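PKS (Streptomyces albus, PDB 4OQJ) probably serves as a modular polyketide synthase whose ketosynthase domain condenses carrier-protein-bound acyl units during oxazolomycin biosynthesis. Local coordinates at residues 243-249 with 398-404; 45-51 with 365-369. All coordinates share one frame; numbering follows the deposited sequence. Where two conformers were deposited one is given.

Contact 1: 243-249 with 398-404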
ATOM      1  N   HIS A 243       4.201 -12.731  30.407  1.00 23.65           N
ATOM      2  CA  HIS A 243       4.805 -11.418  30.609  1.00 25.35           C
ATOM      3  C   HIS A 243       5.821 -11.125  29.509  1.00 24.99           C
ATOM      4  O   HIS A 243       6.509 -12.026  29.031  1.00 27.15           O
ATOM      5  CB  HIS A 243       5.480 -11.336  31.978  1.00 27.55           C
ATOM      6  CG  HIS A 243       4.538 -11.516  33.123  1.00 33.23           C
ATOM      7  ND1 HIS A 243       3.648 -10.537  33.513  1.00 32.68           N
ATOM      8  CD2 HIS A 243       4.332 -12.562  33.959  1.00 40.04           C
ATOM      9  CE1 HIS A 243       2.937 -10.972  34.537  1.00 35.05           C
ATOM     10  NE2 HIS A 243       3.332 -12.198  34.829  1.00 40.76           N
ATOM     11  N   CYS A 244       5.909  -9.857  29.130  1.00 22.51           N
ATOM     12  CA  CYS A 244       6.841  -9.396  28.103  1.00 21.92           C
ATOM     13  C   CYS A 244       7.902  -8.491  28.740  1.00 22.90           C
ATOM     14  O   CYS A 244       7.655  -7.305  28.998  1.00 22.94           O
ATOM     15  CB  CYS A 244       6.078  -8.656  27.002  1.00 22.36           C
ATOM     16  SG  CYS A 244       7.108  -7.956  25.680  1.00 23.92           S
ATOM     17  N   ARG A 245       9.080  -9.049  28.997  1.00 23.30           N
ATOM     18  CA  ARG A 245      10.062  -8.366  29.845  1.00 23.62           C
ATOM     19  C   ARG A 245      11.129  -7.689  28.998  1.00 21.79           C
ATOM     20  O   ARG A 245      12.305  -8.062  29.040  1.00 21.94           O
ATOM     21  CB  ARG A 245      10.696  -9.355  30.823  1.00 24.67           C
ATOM     22  CG  ARG A 245       9.681 -10.176  31.611  1.00 26.11           C
ATOM     23  CD  ARG A 245      10.369 -11.197  32.528  1.00 29.15           C
ATOM     24  NE  ARG A 245       9.405 -12.093  33.165  1.00 32.64           N
ATOM     25  CZ  ARG A 245       8.707 -11.793  34.259  1.00 38.18           C
ATOM     26  NH1 ARG A 245       8.857 -10.616  34.848  1.00 34.89           N
ATOM     27  NH2 ARG A 245       7.851 -12.671  34.763  1.00 42.97           N
ATOM     28  N   ALA A 246      10.707  -6.669  28.252  1.00 20.37           N
ATOM     29  CA  ALA A 246      11.545  -6.057  27.236  1.00 19.32           C
ATOM     30  C   ALA A 246      12.820  -5.464  27.828  1.00 21.37           C
ATOM     31  O   ALA A 246      12.768  -4.655  28.764  1.00 22.06           O
ATOM     32  CB  ALA A 246      10.762  -4.976  26.481  1.00 17.98           C
ATOM     33  N   PHE A 247      13.945  -5.891  27.256  1.00 21.42           N
ATOM     34  CA  PHE A 247      15.298  -5.402  27.561  1.00 25.75           C
ATOM     35  C   PHE A 247      15.848  -5.911  28.889  1.00 28.25           C
ATOM     36  O   PHE A 247      17.001  -5.640  29.241  1.00 27.62           O
ATOM     37  CB  PHE A 247      15.315  -3.875  27.512  1.00 26.52           C
ATOM     38  CG  PHE A 247      14.785  -3.334  26.218  1.00 28.61           C
ATOM     39  CD1 PHE A 247      15.426  -3.644  25.028  1.00 31.54           C
ATOM     40  CD2 PHE A 247      13.644  -2.561  26.179  1.00 30.45           C
ATOM     41  CE1 PHE A 247      14.947  -3.177  23.818  1.00 33.93           C
ATOM     42  CE2 PHE A 247      13.155  -2.087  24.969  1.00 28.10           C
ATOM     43  CZ  PHE A 247      13.807  -2.401  23.791  1.00 29.91           C
ATOM     44  N   ASP A 248      15.034  -6.686  29.597  1.00 26.09           N
ATOM     45  CA  ASP A 248      15.418  -7.250  30.888  1.00 27.18           C
ATOM     46  C   ASP A 248      16.268  -8.501  30.716  1.00 29.72           C
ATOM     47  O   ASP A 248      16.218  -9.161  29.677  1.00 27.65           O
ATOM     48  CB  ASP A 248      14.169  -7.582  31.705  1.00 27.41           C
ATOM     49  CG  ASP A 248      14.487  -8.034  33.120  1.00 31.24           C
ATOM     50  OD1 ASP A 248      14.610  -7.165  34.005  1.00 31.08           O
ATOM     51  OD2 ASP A 248      14.594  -9.257  33.349  1.00 29.00           O
ATOM     52  N   ALA A 249      17.036  -8.839  31.747  1.00 31.85           N
ATOM     53  CA  ALA A 249      17.905 -10.012  31.689  1.00 33.96           C
ATOM     54  C   ALA A 249      17.089 -11.297  31.569  1.00 29.92           C
ATOM     55  O   ALA A 249      17.569 -12.296  31.029  1.00 30.37           O
ATOM     56  CB  ALA A 249      18.804 -10.062  32.917  1.00 37.30           C
ATOM     57  N   CYS A 398       8.149  -4.506  33.598  1.00 24.75           N
ATOM     58  CA  CYS A 398       8.873  -5.763  33.789  1.00 26.96           C
ATOM     59  C   CYS A 398      10.376  -5.611  33.552  1.00 31.74           C
ATOM     60  O   CYS A 398      11.046  -6.560  33.139  1.00 38.13           O
ATOM     61  CB  CYS A 398       8.303  -6.851  32.867  1.00 25.52           C
ATOM     62  SG  CYS A 398       6.528  -7.176  33.102  1.00 36.65           S
ATOM     63  N   PHE A 399      10.896  -4.411  33.809  1.00 30.59           N
ATOM     64  CA  PHE A 399      12.332  -4.154  33.711  1.00 31.40           C
ATOM     65  C   PHE A 399      12.970  -4.034  35.093  1.00 34.89           C
ATOM     66  O   PHE A 399      12.709  -3.078  35.816  1.00 36.28           O
ATOM     67  CB  PHE A 399      12.620  -2.877  32.927  1.00 25.65           C
ATOM     68  CG  PHE A 399      14.084  -2.640  32.712  1.00 27.18           C
ATOM     69  CD1 PHE A 399      14.771  -3.341  31.739  1.00 27.85           C
ATOM     70  CD2 PHE A 399      14.777  -1.741  33.498  1.00 27.94           C
ATOM     71  CE1 PHE A 399      16.118  -3.132  31.539  1.00 30.54           C
ATOM     72  CE2 PHE A 399      16.126  -1.534  33.311  1.00 27.86           C
ATOM     73  CZ  PHE A 399      16.798  -2.227  32.338  1.00 27.98           C
ATOM     74  N   GLU A 400      13.818  -4.997  35.431  1.00 34.71           N
ATOM     75  CA  GLU A 400      14.434  -5.066  36.758  1.00 37.51           C
ATOM     76  C   GLU A 400      15.938  -4.913  36.671  1.00 38.36           C
ATOM     77  O   GLU A 400      16.554  -4.268  37.515  1.00 39.85           O
ATOM     78  CB  GLU A 400      14.093  -6.389  37.427  1.00 43.12           C
ATOM     79  CG  GLU A 400      12.603  -6.572  37.661  1.00 66.86           C
ATOM     80  CD  GLU A 400      12.249  -7.982  38.081  1.00 92.67           C
ATOM     81  OE1 GLU A 400      13.180  -8.778  38.352  1.00100.30           O
ATOM     82  OE2 GLU A 400      11.038  -8.295  38.136  1.00102.07           O
ATOM     83  N   ALA A 401      16.520  -5.524  35.645  1.00 35.27           N
ATOM     84  CA  ALA A 401      17.954  -5.443  35.408  1.00 37.98           C
ATOM     85  C   ALA A 401      18.209  -5.616  33.921  1.00 36.77           C
ATOM     86  O   ALA A 401      17.597  -6.481  33.289  1.00 32.10           O
ATOM     87  CB  ALA A 401      18.695  -6.500  36.194  1.00 38.16           C
ATOM     88  N   PRO A 402      19.120  -4.804  33.357  1.00 37.01           N
ATOM     89  CA  PRO A 402      19.386  -4.870  31.915  1.00 34.21           C
ATOM     90  C   PRO A 402      19.969  -6.200  31.486  1.00 33.79           C
ATOM     91  O   PRO A 402      20.811  -6.785  32.167  1.00 33.75           O
ATOM     92  CB  PRO A 402      20.394  -3.746  31.691  1.00 34.46           C
ATOM     93  CG  PRO A 402      21.067  -3.593  33.008  1.00 37.44           C
ATOM     94  CD  PRO A 402      20.001  -3.833  34.025  1.00 35.80           C
ATOM     95  N   ASN A 403      19.497  -6.679  30.350  1.00 31.13           N
ATOM     96  CA  ASN A 403      20.097  -7.823  29.698  1.00 29.52           C
ATOM     97  C   ASN A 403      21.586  -7.543  29.494  1.00 34.54           C
ATOM     98  O   ASN A 403      21.941  -6.557  28.849  1.00 31.19           O
ATOM     99  CB  ASN A 403      19.379  -8.071  28.376  1.00 26.69           C
ATOM    100  CG  ASN A 403      19.911  -9.255  27.612  1.00 31.31           C
ATOM    101  OD1 ASN A 403      21.025  -9.718  27.830  1.00 33.54           O
ATOM    102  ND2 ASN A 403      19.101  -9.743  26.678  1.00 31.20           N
ATOM    103  N   PRO A 404      22.466  -8.396  30.062  1.00 37.30           N
ATOM    104  CA  PRO A 404      23.913  -8.191  29.932  1.00 36.37           C
ATOM    105  C   PRO A 404      24.409  -8.108  28.494  1.00 34.73           C
ATOM    106  O   PRO A 404      25.413  -7.442  28.236  1.00 35.90           O
ATOM    107  CB  PRO A 404      24.505  -9.431  30.614  1.00 38.93           C
ATOM    108  CG  PRO A 404      23.476  -9.880  31.563  1.00 39.50           C
ATOM    109  CD  PRO A 404      22.156  -9.546  30.931  1.00 38.66           C
TER
HETATM  110  O   HOH W   1      11.293  -8.756  34.777  1.00 37.59           O
HETATM  111  O   HOH W   2      16.418  -8.285  26.876  1.00 23.38           O

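Contact 2: 45-51 with 365-369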
ATOM      1  N   LEU A  45      -0.994   3.558  30.621  1.00 21.17           N
ATOM      2  CA  LEU A  45       0.407   3.903  30.389  1.00 20.41           C
ATOM      3  C   LEU A  45       1.016   4.675  31.560  1.00 22.96           C
ATOM      4  O   LEU A  45       2.081   4.312  32.069  1.00 23.86           O
ATOM      5  CB  LEU A  45       0.534   4.740  29.117  1.00 16.91           C
ATOM      6  CG  LEU A  45       0.221   4.037  27.799  1.00 16.49           C
ATOM      7  CD1 LEU A  45       0.097   5.062  26.684  1.00 16.80           C
ATOM      8  CD2 LEU A  45       1.307   3.027  27.495  1.00 14.98           C
ATOM      9  N   SER A  46       0.329   5.740  31.974  1.00 21.39           N
ATOM     10  CA  SER A  46       0.821   6.610  33.046  1.00 24.17           C
ATOM     11  C   SER A  46       0.787   5.914  34.401  1.00 25.23           C
ATOM     12  O   SER A  46       1.579   6.246  35.291  1.00 25.01           O
ATOM     13  CB  SER A  46       0.002   7.903  33.101  1.00 27.02           C
ATOM     14  OG  SER A  46      -1.378   7.639  33.300  1.00 23.65           O
ATOM     15  N   GLU A  47      -0.110   4.941  34.560  1.00 22.90           N
ATOM     16  CA  GLU A  47      -0.196   4.197  35.825  1.00 25.85           C
ATOM     17  C   GLU A  47       0.690   2.955  35.792  1.00 25.52           C
ATOM     18  O   GLU A  47       0.773   2.218  36.761  1.00 25.98           O
ATOM     19  CB  GLU A  47      -1.654   3.807  36.131  1.00 25.71           C
ATOM     20  CG  GLU A  47      -2.551   5.008  36.335  1.00 30.11           C
ATOM     21  CD  GLU A  47      -4.016   4.657  36.578  1.00 39.69           C
ATOM     22  OE1 GLU A  47      -4.370   3.457  36.569  1.00 35.65           O
ATOM     23  OE2 GLU A  47      -4.814   5.604  36.782  1.00 41.26           O
ATOM     24  N   GLY A  48       1.355   2.722  34.669  1.00 23.94           N
ATOM     25  CA  GLY A  48       2.284   1.611  34.573  1.00 24.20           C
ATOM     26  C   GLY A  48       1.632   0.248  34.766  1.00 23.92           C
ATOM     27  O   GLY A  48       2.170  -0.591  35.475  1.00 23.05           O
ATOM     28  N   ARG A  49       0.495   0.009  34.115  1.00 24.05           N
ATOM     29  CA  ARG A  49      -0.209  -1.256  34.297  0.52 25.39           C
ATOM     30  C   ARG A  49      -0.061  -2.223  33.121  1.00 23.37           C
ATOM     31  O   ARG A  49      -0.047  -1.823  31.951  1.00 18.77           O
ATOM     32  CB  ARG A  49      -1.688  -0.981  34.581  0.52 27.72           C
ATOM     33  CG  ARG A  49      -1.907  -0.392  35.980  0.52 32.92           C
ATOM     34  CD  ARG A  49      -3.375  -0.285  36.363  0.52 40.26           C
ATOM     35  NE  ARG A  49      -4.063   0.798  35.656  0.52 43.65           N
ATOM     36  CZ  ARG A  49      -4.813   0.644  34.566  0.52 44.47           C
ATOM     37  NH1 ARG A  49      -4.993  -0.558  34.024  0.52 43.61           N
ATOM     38  NH2 ARG A  49      -5.394   1.703  34.017  0.52 46.38           N
ATOM     39  N   GLU A  50       0.085  -3.506  33.470  1.00 22.11           N
ATOM     40  CA  GLU A  50       0.046  -4.632  32.531  1.00 21.39           C
ATOM     41  C   GLU A  50      -1.410  -5.042  32.353  1.00 24.41           C
ATOM     42  O   GLU A  50      -2.106  -5.208  33.345  1.00 24.18           O
ATOM     43  CB  GLU A  50       0.824  -5.824  33.080  1.00 26.28           C
ATOM     44  CG  GLU A  50       1.977  -6.302  32.296  1.00 37.97           C
ATOM     45  CD  GLU A  50       2.551  -7.565  32.912  1.00 44.45           C
ATOM     46  OE1 GLU A  50       2.390  -7.758  34.137  1.00 46.47           O
ATOM     47  OE2 GLU A  50       3.141  -8.375  32.175  1.00 40.98           O
ATOM     48  N   THR A  51      -1.881  -5.224  31.123  1.00 22.92           N
ATOM     49  CA  THR A  51      -3.303  -5.510  30.903  1.00 19.20           C
ATOM     50  C   THR A  51      -3.576  -6.997  30.705  1.00 19.43           C
ATOM     51  O   THR A  51      -4.699  -7.400  30.363  1.00 21.11           O
ATOM     52  CB  THR A  51      -3.822  -4.741  29.688  1.00 18.23           C
ATOM     53  OG1 THR A  51      -3.003  -5.060  28.571  1.00 18.64           O
ATOM     54  CG2 THR A  51      -3.749  -3.249  29.942  1.00 18.25           C
ATOM     55  N   VAL A 365       5.646  -0.593  24.538  1.00 15.32           N
ATOM     56  CA  VAL A 365       4.250  -0.789  24.937  1.00 15.03           C
ATOM     57  C   VAL A 365       3.865  -2.272  24.902  1.00 14.00           C
ATOM     58  O   VAL A 365       2.845  -2.674  25.459  1.00 15.10           O
ATOM     59  CB  VAL A 365       3.285   0.011  24.048  1.00 12.94           C
ATOM     60  CG1 VAL A 365       3.139  -0.622  22.635  1.00 12.42           C
ATOM     61  CG2 VAL A 365       1.941   0.169  24.725  1.00 15.35           C
ATOM     62  N   LYS A 366       4.674  -3.099  24.253  1.00 14.15           N
ATOM     63  CA  LYS A 366       4.407  -4.531  24.300  1.00 14.70           C
ATOM     64  C   LYS A 366       4.493  -5.043  25.751  1.00 17.27           C
ATOM     65  O   LYS A 366       3.906  -6.072  26.068  1.00 17.87           O
ATOM     66  CB  LYS A 366       5.363  -5.295  23.389  1.00 12.76           C
ATOM     67  CG  LYS A 366       5.103  -4.982  21.900  1.00 12.54           C
ATOM     68  CD  LYS A 366       5.884  -5.886  20.981  1.00 11.28           C
ATOM     69  CE  LYS A 366       5.554  -5.590  19.514  1.00 13.39           C
ATOM     70  NZ  LYS A 366       5.825  -4.170  19.184  1.00 13.35           N
ATOM     71  N   THR A 367       5.172  -4.304  26.635  1.00 17.42           N
ATOM     72  CA  THR A 367       5.262  -4.708  28.048  1.00 18.31           C
ATOM     73  C   THR A 367       3.947  -4.434  28.789  1.00 18.50           C
ATOM     74  O   THR A 367       3.675  -5.060  29.819  1.00 19.40           O
ATOM     75  CB  THR A 367       6.414  -3.992  28.804  1.00 18.33           C
ATOM     76  OG1 THR A 367       6.123  -2.590  28.945  1.00 17.29           O
ATOM     77  CG2 THR A 367       7.743  -4.185  28.086  1.00 17.19           C
ATOM     78  N   ASN A 368       3.142  -3.508  28.268  1.00 17.63           N
ATOM     79  CA  ASN A 368       1.815  -3.238  28.827  1.00 17.47           C
ATOM     80  C   ASN A 368       0.769  -4.194  28.248  1.00 17.38           C
ATOM     81  O   ASN A 368       0.051  -4.861  28.989  1.00 17.07           O
ATOM     82  CB  ASN A 368       1.354  -1.791  28.549  1.00 15.57           C
ATOM     83  CG  ASN A 368       2.312  -0.739  29.066  1.00 19.01           C
ATOM     84  OD1 ASN A 368       3.294  -0.380  28.408  1.00 17.71           O
ATOM     85  ND2 ASN A 368       2.001  -0.199  30.231  1.00 19.86           N
ATOM     86  N   VAL A 369       0.668  -4.231  26.916  1.00 17.75           N
ATOM     87  CA  VAL A 369      -0.489  -4.840  26.255  1.00 15.49           C
ATOM     88  C   VAL A 369      -0.154  -6.041  25.379  1.00 16.82           C
ATOM     89  O   VAL A 369      -1.042  -6.597  24.730  1.00 16.80           O
ATOM     90  CB  VAL A 369      -1.250  -3.802  25.375  1.00 13.11           C
ATOM     91  CG1 VAL A 369      -1.751  -2.645  26.217  1.00 14.73           C
ATOM     92  CG2 VAL A 369      -0.371  -3.299  24.214  1.00 14.21           C
TER
HETATM   93  O   HOH W   3       3.520   2.012  31.455  1.00 15.88           O

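Contact 1: 243-249 with 398-404
Asp248 turns its carboxylate into the backbone of 398-404. One oxygen, OD1, takes two successive N-H groups. The Glu400 N to Asp248 OD1 bond is 2.7 Å and comes nearly along the C-O bond. The Ala401 N to Asp248 OD1 bond is 3.0 Å and comes from the syn side, 33° out of the carboxylate plane. CG lies anti to the backbone N (chi1 -174°), which brings the acid back to the loop although CB points away from it. OD2 accepts from Lys250 N, an Asx turn. Three N-H groups thus hold this buried acid in place.

Backbone bonds run beside it. Asn403 N gives a nearly straight 2.9 Å bond to Phe247 O, and Ala249 N gives a more bent 2.9 Å bond to Ala401 O. They flank a single beta bridge between Asp248 and Pro402.

Two waters fill in the polar network. One joins Arg245 NH1 to Cys398 O. The other joins Asp248 O to Asn403 ND2, while Asn403 OD1 accepts from Glu405 N. The guanidinium is held further by a salt bridge from NH2 to Asp241.

Carbon contacts cover the rest. Cys398 CB rests against the Arg245 chain, 3.8 Å from Arg245 CG. The Phe399 ring turns its edge to the 247-248 peptide, with Phe399 CE1 3.5 Å from Phe247 O. The Phe247 side chain packs on Val341 of helix 336-348, and both phenylalanines touch Val415. At the outer end, Ala249 CB meets Pro404 CD at 3.9 Å.

Residues 245-248 form a type II beta turn, with Phe247 at the positive-phi position. The contact joins two irregular loops of the thiolase-fold ketosynthase: the one leading to strand 259-267 and the one leading to strand 413-415.

Contact 2: 45-51 with 365-369
Asn368 reaches across to the chain leaving helix 38-46. Its CG stands anti to its own carbonyl carbon (chi1 -57°), and chi2 near 84° turns the amide plane about square to the plane of CA, CB and CG. ND2 gives a 3.1 Å bond to Arg49 O. The donor sits well above the carbonyl plane there, so the bond misses the usual lone-pair direction. ND2 also donates to a water that bonds Leu45 O, so both N-H groups are used and the amide is fixed in rotation. Asn368 OD1 lies 4.0 Å from Leu45 CD2. The same methyl meets Val365 CG2. These two side chains cross obliquely, and both touch Lys383 of helix 376-390.

Gly48 ends helix 38-46 in a Schellman motif, and its positive phi turns the chain toward 365-369. Lys366, Thr367 and Asn368 open the K-T-N-x-G-H signature of beta-ketoacyl synthases, which runs on to His371. Lys366 itself faces elsewhere, and its NZ bonds His329 O.

Past the turn, the Asn368 carbonyl is gripped twice. Thr51 N bonds Asn368 O at 2.9 Å, almost straight, and Gln80 NE2 is a second donor.

Glu50 has an unusual first torsion (chi1 -119°), close to eclipsed. It lays CG 3.2 Å from Thr367 O, a tight approach, and the extended chain then carries OE2 to a hydrogen bond with His243 ND1. Thr51 OG1 packs 3.6 Å from Val369 CG1 and bonds Gln80 OE1.

Overall arrangement
Both contacts lie in the ketosynthase region, with centres about 14 Å apart. Contact 2 is the more buried and nearer the centre of the chain. It sets a helix end against the short helix 366-369. Contact 1 is partly buried, farther out, and joins two loops without regular structure. Its chemistry is richer in polar bonds, led by a carboxylate that accepts backbone N-H groups. Contact 2 relies on one amide, one backbone bond and a few methyls. The two share no segment but touch directly: they are joined through Glu50 and by the packing of Cys244 and Ala246 on 366-367.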